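Local coordinates for adenosine monophosphate-protein transferase FICD homolog (Caenorhabditis elegans, PDB 5JJ6), which belongs to the Fic/DOC family and is a largely helical protein built around a Fic (Fido) fold, at residues E20-A25 with T42-A47; A183-L188 with A288-N293. One frame throughout, in Å; residues are numbered along the deposited sequence.

Contact 1 (E20-A25 with T42-A47); sequences EAILAA and TIMEHA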
ATOM      1  N   GLU B  20      49.239 -22.294  14.928  1.00 86.36           N
ATOM      2  CA  GLU B  20      50.102 -23.441  14.678  1.00 89.09           C
ATOM      3  C   GLU B  20      49.741 -24.043  13.336  1.00 82.81           C
ATOM      4  O   GLU B  20      50.546 -24.749  12.732  1.00 84.35           O
ATOM      5  CB  GLU B  20      49.961 -24.512  15.764  1.00 95.26           C
ATOM      6  CG  GLU B  20      50.043 -23.995  17.183  1.00 98.93           C
ATOM      7  CD  GLU B  20      50.139 -25.111  18.209  1.00103.00           C
ATOM      8  OE1 GLU B  20      50.489 -26.244  17.808  1.00 98.79           O
ATOM      9  OE2 GLU B  20      49.887 -24.851  19.411  1.00 97.46           O
ATOM     10  N   ALA B  21      48.527 -23.761  12.870  1.00 78.41           N
ATOM     11  CA  ALA B  21      48.190 -23.989  11.473  1.00 78.46           C
ATOM     12  C   ALA B  21      49.109 -23.197  10.556  1.00 85.29           C
ATOM     13  O   ALA B  21      49.614 -23.729   9.564  1.00 91.79           O
ATOM     14  CB  ALA B  21      46.748 -23.629  11.207  1.00 77.92           C
ATOM     15  N   ILE B  22      49.334 -21.926  10.894  1.00 84.14           N
ATOM     16  CA  ILE B  22      50.189 -21.064  10.069  1.00 84.19           C
ATOM     17  C   ILE B  22      51.686 -21.382  10.166  1.00 83.10           C
ATOM     18  O   ILE B  22      52.405 -21.329   9.165  1.00 83.01           O
ATOM     19  CB  ILE B  22      50.011 -19.574  10.428  1.00 80.81           C
ATOM     20  CG1 ILE B  22      48.544 -19.162  10.373  1.00 79.81           C
ATOM     21  CG2 ILE B  22      50.812 -18.707   9.481  1.00 76.23           C
ATOM     22  CD1 ILE B  22      48.281 -17.824  11.047  1.00 67.48           C
ATOM     23  N   LEU B  23      52.157 -21.748  11.354  1.00 88.58           N
ATOM     24  CA  LEU B  23      53.554 -22.168  11.467  1.00 86.93           C
ATOM     25  C   LEU B  23      53.784 -23.527  10.812  1.00 89.82           C
ATOM     26  O   LEU B  23      54.839 -23.762  10.225  1.00 93.39           O
ATOM     27  CB  LEU B  23      53.993 -22.217  12.933  1.00 86.26           C
ATOM     28  CG  LEU B  23      54.280 -20.886  13.632  1.00 83.24           C
ATOM     29  CD1 LEU B  23      54.673 -21.114  15.084  1.00 83.38           C
ATOM     30  CD2 LEU B  23      55.363 -20.120  12.894  1.00 80.64           C
ATOM     31  N   ALA B  24      52.801 -24.418  10.903  1.00 93.18           N
ATOM     32  CA  ALA B  24      52.874 -25.689  10.191  1.00 92.64           C
ATOM     33  C   ALA B  24      52.893 -25.511   8.676  1.00 92.44           C
ATOM     34  O   ALA B  24      53.719 -26.107   7.989  1.00 94.39           O
ATOM     35  CB  ALA B  24      51.714 -26.583  10.592  1.00 95.05           C
ATOM     36  N   ALA B  25      51.993 -24.682   8.156  1.00 91.21           N
ATOM     37  CA  ALA B  25      51.946 -24.436   6.717  1.00 95.79           C
ATOM     38  C   ALA B  25      53.104 -23.586   6.173  1.00 97.68           C
ATOM     39  O   ALA B  25      53.417 -23.676   4.982  1.00 99.85           O
ATOM     40  CB  ALA B  25      50.612 -23.787   6.346  1.00 85.97           C
ATOM     41  N   THR B  42      43.113 -29.150   3.605  1.00 92.30           N
ATOM     42  CA  THR B  42      42.177 -29.431   4.694  1.00 91.86           C
ATOM     43  C   THR B  42      42.565 -28.608   5.934  1.00 84.57           C
ATOM     44  O   THR B  42      41.709 -27.999   6.591  1.00 80.25           O
ATOM     45  CB  THR B  42      42.122 -30.933   5.023  1.00 96.71           C
ATOM     46  OG1 THR B  42      42.107 -31.684   3.801  1.00 99.76           O
ATOM     47  CG2 THR B  42      40.859 -31.258   5.819  1.00 90.19           C
ATOM     48  N   ILE B  43      43.867 -28.536   6.201  1.00 79.89           N
ATOM     49  CA  ILE B  43      44.368 -27.828   7.374  1.00 79.77           C
ATOM     50  C   ILE B  43      44.103 -26.327   7.279  1.00 78.06           C
ATOM     51  O   ILE B  43      43.530 -25.719   8.196  1.00 78.74           O
ATOM     52  CB  ILE B  43      45.881 -28.046   7.564  1.00 80.52           C
ATOM     53  CG1 ILE B  43      46.191 -29.538   7.700  1.00 83.54           C
ATOM     54  CG2 ILE B  43      46.388 -27.267   8.775  1.00 74.28           C
ATOM     55  CD1 ILE B  43      45.459 -30.219   8.841  1.00 86.71           C
ATOM     56  N   MET B  44      44.496 -25.734   6.157  1.00 75.41           N
ATOM     57  CA  MET B  44      44.287 -24.306   5.966  1.00 67.19           C
ATOM     58  C   MET B  44      42.800 -23.960   5.915  1.00 74.13           C
ATOM     59  O   MET B  44      42.421 -22.817   6.128  1.00 74.11           O
ATOM     60  CB  MET B  44      44.990 -23.820   4.704  1.00 73.39           C
ATOM     61  CG  MET B  44      45.698 -22.487   4.886  1.00 64.80           C
ATOM     62  SD  MET B  44      47.009 -22.604   6.124  1.00 75.82           S
ATOM     63  CE  MET B  44      46.382 -21.500   7.391  1.00 59.37           C
ATOM     64  N   GLU B  45      41.960 -24.948   5.631  1.00 74.20           N
ATOM     65  CA  GLU B  45      40.522 -24.734   5.577  1.00 70.16           C
ATOM     66  C   GLU B  45      39.922 -24.768   6.975  1.00 69.63           C
ATOM     67  O   GLU B  45      38.991 -24.021   7.268  1.00 68.62           O
ATOM     68  CB  GLU B  45      39.852 -25.767   4.677  1.00 74.92           C
ATOM     69  CG  GLU B  45      39.670 -25.293   3.247  1.00 75.35           C
ATOM     70  CD  GLU B  45      39.462 -26.437   2.279  1.00 81.21           C
ATOM     71  OE1 GLU B  45      39.399 -27.596   2.740  1.00 85.10           O
ATOM     72  OE2 GLU B  45      39.371 -26.177   1.061  1.00 82.19           O
ATOM     73  N   HIS B  46      40.421 -25.648   7.836  1.00 69.95           N
ATOM     74  CA  HIS B  46      39.973 -25.617   9.227  1.00 71.74           C
ATOM     75  C   HIS B  46      40.411 -24.278   9.841  1.00 69.52           C
ATOM     76  O   HIS B  46      39.685 -23.648  10.636  1.00 66.80           O
ATOM     77  CB  HIS B  46      40.541 -26.799  10.017  1.00 82.23           C
ATOM     78  CG  HIS B  46      40.042 -26.882  11.428  1.00 92.45           C
ATOM     79  ND1 HIS B  46      40.756 -27.497  12.435  1.00 93.64           N
ATOM     80  CD2 HIS B  46      38.896 -26.434  11.998  1.00 91.65           C
ATOM     81  CE1 HIS B  46      40.076 -27.419  13.566  1.00 93.38           C
ATOM     82  NE2 HIS B  46      38.943 -26.779  13.328  1.00 95.69           N
ATOM     83  N   ALA B  47      41.594 -23.828   9.422  1.00 66.42           N
ATOM     84  CA  ALA B  47      42.131 -22.548   9.868  1.00 57.30           C
ATOM     85  C   ALA B  47      41.187 -21.441   9.412  1.00 60.21           C
ATOM     86  O   ALA B  47      40.816 -20.571  10.202  1.00 56.98           O
ATOM     87  CB  ALA B  47      43.522 -22.331   9.348  1.00 60.38           C
TER
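Ala21 and Ala47 face each other with CB methyls 3.9 Å apart. Their CA atoms, at 6.4 Å, are also the nearest across the two segments. Ala21 points into the joint and is buried. Its CB has two further neighbours on the second helix, and one of them is Ile43, whose CG2 lies 4.4 Å from it. The other is the end of Met44. CE of Met44 comes equally near to Ala21 CB and Ile22 CG1, 4.4 Å from each. SD of Met44 sits 3.8 Å from Ala25 CB, one helical turn on from Ala21. The CB of Met44 starts off to one flank of the interface. Bends at chi2 (62°) and chi3 (-115°) then bring the thioether back to the first helix, with SD at Ala25 and CE near Ala21 and Ile22.

The two helices run nearly antiparallel, with 153° between their directions. Their axes approach to 9.8 Å, and Ala21 and Ala47 meet there methyl to methyl. A third helix, 55-67, closes one flank. Met44 touches Ile57, Glu60 and Met61 there, and Ile22 touches Gln56. Met44 therefore packs against two helices at once. Antiparallel helices stacked in this way are consistent with the tetratricopeptide-type repeats known in FICD proteins.

All the touching groups are methyls, methylenes or the thioether. No polar bond links the two segments. The joint is thus held by van der Waals packing and by apolar burial of Ala21, Met44 and Ala47, with Ile43 at a solvent-facing edge.

Contact 2 (A183-L188 with A288-N293); sequences AALRFL and ARLLLN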
ATOM      1  N   ALA B 183       3.426  -6.401  -9.798  1.00 38.97           N
ATOM      2  CA  ALA B 183       3.033  -5.128 -10.397  1.00 39.13           C
ATOM      3  C   ALA B 183       4.238  -4.396 -10.995  1.00 47.82           C
ATOM      4  O   ALA B 183       4.216  -3.966 -12.160  1.00 52.27           O
ATOM      5  CB  ALA B 183       2.345  -4.251  -9.371  1.00 33.79           C
ATOM      6  N   ALA B 184       5.282  -4.246 -10.182  1.00 42.35           N
ATOM      7  CA  ALA B 184       6.495  -3.572 -10.615  1.00 40.88           C
ATOM      8  C   ALA B 184       7.090  -4.228 -11.859  1.00 41.76           C
ATOM      9  O   ALA B 184       7.488  -3.551 -12.796  1.00 46.25           O
ATOM     10  CB  ALA B 184       7.517  -3.551  -9.486  1.00 37.81           C
ATOM     11  N   LEU B 185       7.146  -5.551 -11.860  1.00 40.07           N
ATOM     12  CA  LEU B 185       7.708  -6.293 -12.974  1.00 42.77           C
ATOM     13  C   LEU B 185       6.901  -6.077 -14.255  1.00 47.72           C
ATOM     14  O   LEU B 185       7.470  -5.882 -15.340  1.00 49.48           O
ATOM     15  CB  LEU B 185       7.790  -7.786 -12.627  1.00 44.75           C
ATOM     16  CG  LEU B 185       8.581  -8.673 -13.592  1.00 43.46           C
ATOM     17  CD1 LEU B 185       9.976  -8.117 -13.814  1.00 47.15           C
ATOM     18  CD2 LEU B 185       8.669 -10.066 -13.050  1.00 42.93           C
ATOM     19  N   ARG B 186       5.575  -6.128 -14.135  1.00 53.06           N
ATOM     20  CA  ARG B 186       4.704  -5.934 -15.295  1.00 54.60           C
ATOM     21  C   ARG B 186       4.910  -4.533 -15.859  1.00 51.33           C
ATOM     22  O   ARG B 186       4.958  -4.341 -17.073  1.00 53.33           O
ATOM     23  CB  ARG B 186       3.228  -6.179 -14.935  1.00 57.68           C
ATOM     24  CG  ARG B 186       2.790  -7.648 -15.166  1.00 67.06           C
ATOM     25  CD  ARG B 186       1.303  -7.937 -14.883  1.00 64.18           C
ATOM     26  NE  ARG B 186       0.867  -7.488 -13.562  1.00 62.18           N
ATOM     27  CZ  ARG B 186       0.240  -6.332 -13.342  1.00 69.84           C
ATOM     28  NH1 ARG B 186      -0.020  -5.520 -14.364  1.00 74.87           N
ATOM     29  NH2 ARG B 186      -0.124  -5.984 -12.110  1.00 57.91           N
ATOM     30  N   PHE B 187       5.038  -3.563 -14.962  1.00 49.26           N
ATOM     31  CA  PHE B 187       5.301  -2.180 -15.346  1.00 47.05           C
ATOM     32  C   PHE B 187       6.608  -2.072 -16.111  1.00 52.75           C
ATOM     33  O   PHE B 187       6.710  -1.377 -17.132  1.00 56.00           O
ATOM     34  CB  PHE B 187       5.352  -1.301 -14.113  1.00 41.96           C
ATOM     35  CG  PHE B 187       5.789   0.080 -14.392  1.00 51.33           C
ATOM     36  CD1 PHE B 187       4.987   0.937 -15.120  1.00 55.57           C
ATOM     37  CD2 PHE B 187       7.025   0.529 -13.951  1.00 58.53           C
ATOM     38  CE1 PHE B 187       5.397   2.242 -15.388  1.00 56.98           C
ATOM     39  CE2 PHE B 187       7.444   1.827 -14.215  1.00 57.82           C
ATOM     40  CZ  PHE B 187       6.625   2.685 -14.935  1.00 56.04           C
ATOM     41  N   LEU B 188       7.617  -2.750 -15.583  1.00 49.42           N
ATOM     42  CA  LEU B 188       8.916  -2.799 -16.211  1.00 50.89           C
ATOM     43  C   LEU B 188       8.782  -3.297 -17.641  1.00 54.89           C
ATOM     44  O   LEU B 188       9.293  -2.675 -18.569  1.00 61.00           O
ATOM     45  CB  LEU B 188       9.853  -3.701 -15.406  1.00 47.35           C
ATOM     46  CG  LEU B 188      11.328  -3.787 -15.770  1.00 44.56           C
ATOM     47  CD1 LEU B 188      12.117  -4.019 -14.507  1.00 45.54           C
ATOM     48  CD2 LEU B 188      11.579  -4.913 -16.744  1.00 50.20           C
ATOM     49  N   ALA B 288      16.679  -2.449  -6.627  1.00 43.41           N
ATOM     50  CA  ALA B 288      18.013  -2.572  -7.221  1.00 42.03           C
ATOM     51  C   ALA B 288      18.130  -3.794  -8.134  1.00 40.16           C
ATOM     52  O   ALA B 288      18.781  -3.738  -9.183  1.00 38.86           O
ATOM     53  CB  ALA B 288      19.064  -2.630  -6.136  1.00 38.43           C
ATOM     54  N   ARG B 289      17.578  -4.921  -7.693  1.00 36.32           N
ATOM     55  CA  ARG B 289      17.595  -6.105  -8.535  1.00 37.22           C
ATOM     56  C   ARG B 289      16.711  -5.852  -9.736  1.00 37.74           C
ATOM     57  O   ARG B 289      16.962  -6.352 -10.837  1.00 41.41           O
ATOM     58  CB  ARG B 289      17.161  -7.362  -7.768  1.00 31.79           C
ATOM     59  CG  ARG B 289      18.147  -7.755  -6.696  1.00 30.32           C
ATOM     60  CD  ARG B 289      17.852  -9.091  -6.054  1.00 35.73           C
ATOM     61  NE  ARG B 289      16.686  -9.083  -5.181  1.00 41.03           N
ATOM     62  CZ  ARG B 289      16.667  -8.524  -3.976  1.00 38.85           C
ATOM     63  NH1 ARG B 289      17.750  -7.909  -3.518  1.00 36.43           N
ATOM     64  NH2 ARG B 289      15.564  -8.569  -3.241  1.00 34.10           N
ATOM     65  N   LEU B 290      15.662  -5.074  -9.513  1.00 38.58           N
ATOM     66  CA  LEU B 290      14.743  -4.744 -10.584  1.00 41.43           C
ATOM     67  C   LEU B 290      15.464  -3.923 -11.639  1.00 41.83           C
ATOM     68  O   LEU B 290      15.387  -4.215 -12.825  1.00 43.11           O
ATOM     69  CB  LEU B 290      13.536  -3.996 -10.034  1.00 44.80           C
ATOM     70  CG  LEU B 290      12.213  -4.221 -10.758  1.00 43.45           C
ATOM     71  CD1 LEU B 290      11.860  -5.697 -10.822  1.00 38.77           C
ATOM     72  CD2 LEU B 290      11.141  -3.426 -10.050  1.00 45.38           C
ATOM     73  N   LEU B 291      16.189  -2.911 -11.177  1.00 43.27           N
ATOM     74  CA  LEU B 291      16.953  -2.004 -12.025  1.00 42.21           C
ATOM     75  C   LEU B 291      17.993  -2.768 -12.829  1.00 42.08           C
ATOM     76  O   LEU B 291      18.144  -2.558 -14.046  1.00 40.91           O
ATOM     77  CB  LEU B 291      17.635  -0.942 -11.170  1.00 36.62           C
ATOM     78  CG  LEU B 291      18.449   0.077 -11.953  1.00 39.21           C
ATOM     79  CD1 LEU B 291      17.625   0.622 -13.104  1.00 42.03           C
ATOM     80  CD2 LEU B 291      18.914   1.198 -11.036  1.00 38.84           C
ATOM     81  N   LEU B 292      18.701  -3.654 -12.130  1.00 39.02           N
ATOM     82  CA  LEU B 292      19.625  -4.580 -12.760  1.00 40.58           C
ATOM     83  C   LEU B 292      18.932  -5.237 -13.936  1.00 44.87           C
ATOM     84  O   LEU B 292      19.405  -5.169 -15.088  1.00 42.31           O
ATOM     85  CB  LEU B 292      20.085  -5.639 -11.758  1.00 40.68           C
ATOM     86  CG  LEU B 292      21.187  -6.650 -12.091  1.00 37.93           C
ATOM     87  CD1 LEU B 292      21.638  -7.285 -10.807  1.00 36.93           C
ATOM     88  CD2 LEU B 292      20.724  -7.736 -13.039  1.00 35.74           C
ATOM     89  N   ASN B 293      17.787  -5.843 -13.636  1.00 42.04           N
ATOM     90  CA  ASN B 293      17.038  -6.567 -14.650  1.00 44.74           C
ATOM     91  C   ASN B 293      16.575  -5.729 -15.847  1.00 46.36           C
ATOM     92  O   ASN B 293      16.663  -6.170 -16.991  1.00 43.85           O
ATOM     93  CB  ASN B 293      15.828  -7.219 -14.030  1.00 43.65           C
ATOM     94  CG  ASN B 293      15.160  -8.130 -14.982  1.00 49.61           C
ATOM     95  OD1 ASN B 293      15.789  -9.051 -15.515  1.00 51.81           O
ATOM     96  ND2 ASN B 293      13.888  -7.858 -15.267  1.00 55.08           N
TER
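Leu185 and Leu290 mark the nearest backbone approach, with CA atoms 7.6 Å apart, between two helices that run nearly parallel at 22° with axes 11.1 Å apart. Leu290 points toward helix 172-191 and makes most of the contact. Its CD2 touches Ala184 CB at 3.7 Å. Its CD1 lies near two other methyls, CD1 of Leu188 at 4.1 Å and CD1 of Leu185 at 4.3 Å. Leu188 and Leu290 reach past one another from opposite helices. With CG anti to the backbone N (chi1 -173°), Leu188 extends to the second helix, where its CD1 meets Leu290 CG at 3.8 Å and also comes close to the Leu290 carbonyl oxygen.

Asn293 completes the contact with its amide. OD1 accepts a hydrogen bond from the backbone N of Val304, which helps set the amide's orientation. ND2 then lies against the leucines, 4.0 Å from Leu188 CD2, in van der Waals contact. The Leu185 chain runs crosswise to that of Asn293.

Tyr140 of helix 127-148 and Met208 of helix 202-213 also pack on Leu290. The whole contact is buried. It belongs to the helical core of the Fic fold, in which the last residues of the HPFxDGNGR signature form the first turn of helix 284-297.

Contact 1 comes first along the chain and closes before contact 2 opens. The two lie on opposite sides of the chain's centre. Their centres are 46 Å apart and their nearest atoms about 28 Å, so they do not touch. They share no helix. Contact 1 joins helices 16-26 and 37-50, neighbours in sequence, near the start of the model. Contact 2 joins helices 172-191 and 284-297, with about 100 residues between its segments. Several helices, the long helix 89-120 among them, separate the contacts along the chain. One contact thus builds a local helix pair in the N-terminal part, and the other ties distant parts of the Fic core together.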